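Side-chain contact in alcohol dehydrogenase (Thermus thermophilus, PDB 2EIH), which binds a zinc ion and probably works as an NAD-dependent alcohol dehydrogenase of the zinc-containing family: residues 315-320 against 326-331. Residues are numbered along the deposited sequence; the frame is centred on the assembly and turned at random.
Sequences QVLPLE and HRLLEE
Q315 lays its carboxamide beneath methyl CD1 of L328, in the beta-alpha-beta unit where strand 313-318 leads through helix 322-330 to the parallel strand 337-341. CD1 sits above the amide plane, 3.4 Å from CD of Q315 and 3.3 Å from its NE2; a methyl can offer the amide no hydrogen bond, and the contact is van der Waals. The glutamine gets there by stretching out: CG stands anti to the backbone N (chi1 -169°) and the chain continues extended, crossing the leucine at about a right angle. A long side chain with a flat polar end suits this partly exposed margin, where Q315 also touches V334 in the loop after the helix. With an alanine here the amide is gone, and CD1 of L328 is likely to lose its cover on that side. Two residues along the strand, L317 also faces the helix, an apolar residue suited to meeting the leucine's methyl, and it touches V338 of the neighbouring strand 337-341. L328 is buried, and its CD1 touches both residues, lying over the amide of Q315 and 4.0 Å from CD2 of L317, while its CD2 adds only a 3.7 Å approach to NE2 of Q315.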
loop_
_atom_site.group_PDB
_atom_site.type_symbol
_atom_site.label_atom_id
_atom_site.label_comp_id
_atom_site.label_asym_id
_atom_site.label_seq_id
_atom_site.Cartn_x
_atom_site.Cartn_y
_atom_site.Cartn_z
ATOM N N GLN A 315 4.634 -37.324 10.774
ATOM C CA GLN A 315 4.419 -38.514 11.596
ATOM C C GLN A 315 3.137 -38.372 12.434
ATOM O O GLN A 315 2.742 -37.262 12.799
ATOM C CB GLN A 315 5.640 -38.741 12.511
ATOM C CG GLN A 315 5.676 -40.100 13.248
ATOM C CD GLN A 315 7.080 -40.456 13.789
ATOM O OE1 GLN A 315 7.244 -41.361 14.618
ATOM N NE2 GLN A 315 8.093 -39.747 13.302
ATOM N N VAL A 316 2.474 -39.493 12.700
ATOM C CA VAL A 316 1.270 -39.487 13.521
ATOM C C VAL A 316 1.546 -40.319 14.771
ATOM O O VAL A 316 2.215 -41.345 14.702
ATOM C CB VAL A 316 0.024 -40.067 12.765
ATOM C CG1 VAL A 316 -0.374 -39.159 11.616
ATOM C CG2 VAL A 316 0.313 -41.493 12.257
ATOM N N LEU A 317 1.045 -39.868 15.912
ATOM C CA LEU A 317 1.246 -40.580 17.166
ATOM C C LEU A 317 -0.055 -40.568 17.955
ATOM O O LEU A 317 -0.875 -39.661 17.812
ATOM C CB LEU A 317 2.325 -39.899 18.037
ATOM C CG LEU A 317 3.833 -39.942 17.756
ATOM C CD1 LEU A 317 4.334 -41.389 17.766
ATOM C CD2 LEU A 317 4.121 -39.298 16.421
ATOM N N PRO A 318 -0.279 -41.598 18.777
ATOM C CA PRO A 318 -1.513 -41.584 19.559
ATOM C C PRO A 318 -1.393 -40.473 20.608
ATOM O O PRO A 318 -0.292 -40.143 21.046
ATOM C CB PRO A 318 -1.545 -42.983 20.182
ATOM C CG PRO A 318 -0.091 -43.370 20.223
ATOM C CD PRO A 318 0.403 -42.896 18.892
ATOM N N LEU A 319 -2.524 -39.912 21.015
ATOM C CA LEU A 319 -2.536 -38.835 21.997
ATOM C C LEU A 319 -1.688 -39.105 23.237
ATOM O O LEU A 319 -0.972 -38.217 23.710
ATOM C CB LEU A 319 -3.977 -38.521 22.419
ATOM C CG LEU A 319 -4.266 -37.350 23.378
ATOM C CD1 LEU A 319 -4.159 -37.799 24.812
ATOM C CD2 LEU A 319 -3.321 -36.193 23.086
ATOM N N GLU A 320 -1.767 -40.328 23.753
ATOM C CA GLU A 320 -1.026 -40.715 24.946
ATOM C C GLU A 320 0.478 -40.725 24.756
ATOM O O GLU A 320 1.216 -40.995 25.693
ATOM C CB GLU A 320 -1.487 -42.096 25.434
ATOM C CG GLU A 320 -1.455 -43.182 24.368
ATOM C CD GLU A 320 -2.800 -43.374 23.685
ATOM O OE1 GLU A 320 -3.521 -42.373 23.488
ATOM O OE2 GLU A 320 -3.126 -44.525 23.332
ATOM N N HIS A 326 7.049 -34.779 21.419
ATOM C CA HIS A 326 7.851 -33.582 21.667
ATOM C C HIS A 326 9.326 -33.850 21.407
ATOM O O HIS A 326 10.084 -32.929 21.110
ATOM C CB HIS A 326 7.680 -33.076 23.102
ATOM C CG HIS A 326 6.524 -32.131 23.277
ATOM N ND1 HIS A 326 6.598 -31.032 24.111
ATOM C CD2 HIS A 326 5.282 -32.144 22.770
ATOM C CE1 HIS A 326 5.434 -30.410 24.103
ATOM N NE2 HIS A 326 4.611 -31.055 23.301
ATOM N N ARG A 327 9.733 -35.111 21.527
ATOM C CA ARG A 327 11.122 -35.476 21.275
ATOM C C ARG A 327 11.385 -35.331 19.776
ATOM O O ARG A 327 12.323 -34.649 19.354
ATOM C CB ARG A 327 11.373 -36.915 21.721
ATOM C CG ARG A 327 12.786 -37.391 21.481
ATOM C CD ARG A 327 12.958 -38.845 21.874
ATOM N NE ARG A 327 13.584 -39.577 20.782
ATOM C CZ ARG A 327 12.942 -39.980 19.692
ATOM N NH1 ARG A 327 11.647 -39.731 19.554
ATOM N NH2 ARG A 327 13.597 -40.612 18.728
ATOM N N LEU A 328 10.536 -35.971 18.977
ATOM C CA LEU A 328 10.639 -35.915 17.525
ATOM C C LEU A 328 10.731 -34.498 16.997
ATOM O O LEU A 328 11.466 -34.219 16.051
ATOM C CB LEU A 328 9.425 -36.574 16.882
ATOM C CG LEU A 328 9.372 -38.089 16.854
ATOM C CD1 LEU A 328 8.010 -38.523 16.365
ATOM C CD2 LEU A 328 10.470 -38.620 15.950
ATOM N N LEU A 329 9.962 -33.607 17.603
ATOM C CA LEU A 329 9.930 -32.218 17.178
ATOM C C LEU A 329 11.153 -31.435 17.614
ATOM O O LEU A 329 11.671 -30.611 16.866
ATOM C CB LEU A 329 8.673 -31.542 17.717
ATOM C CG LEU A 329 8.432 -30.138 17.176
ATOM C CD1 LEU A 329 8.356 -30.167 15.653
ATOM C CD2 LEU A 329 7.139 -29.604 17.767
ATOM N N GLU A 330 11.615 -31.693 18.829
ATOM C CA GLU A 330 12.778 -30.992 19.343
ATOM C C GLU A 330 14.052 -31.277 18.567
ATOM O O GLU A 330 14.947 -30.431 18.510
ATOM C CB GLU A 330 12.992 -31.328 20.815
ATOM C CG GLU A 330 11.978 -30.677 21.734
ATOM C CD GLU A 330 12.393 -30.763 23.184
ATOM O OE1 GLU A 330 12.524 -31.896 23.701
ATOM O OE2 GLU A 330 12.592 -29.696 23.802
ATOM N N GLU A 331 14.138 -32.462 17.970
ATOM C CA GLU A 331 15.324 -32.837 17.205
ATOM C C GLU A 331 15.266 -32.435 15.724
ATOM O O GLU A 331 16.177 -32.752 14.955
ATOM C CB GLU A 331 15.572 -34.346 17.330
ATOM C CG GLU A 331 14.626 -35.234 16.527
ATOM C CD GLU A 331 14.857 -36.732 16.772
ATOM O OE1 GLU A 331 14.424 -37.557 15.932
ATOM O OE2 GLU A 331 15.460 -37.086 17.811
#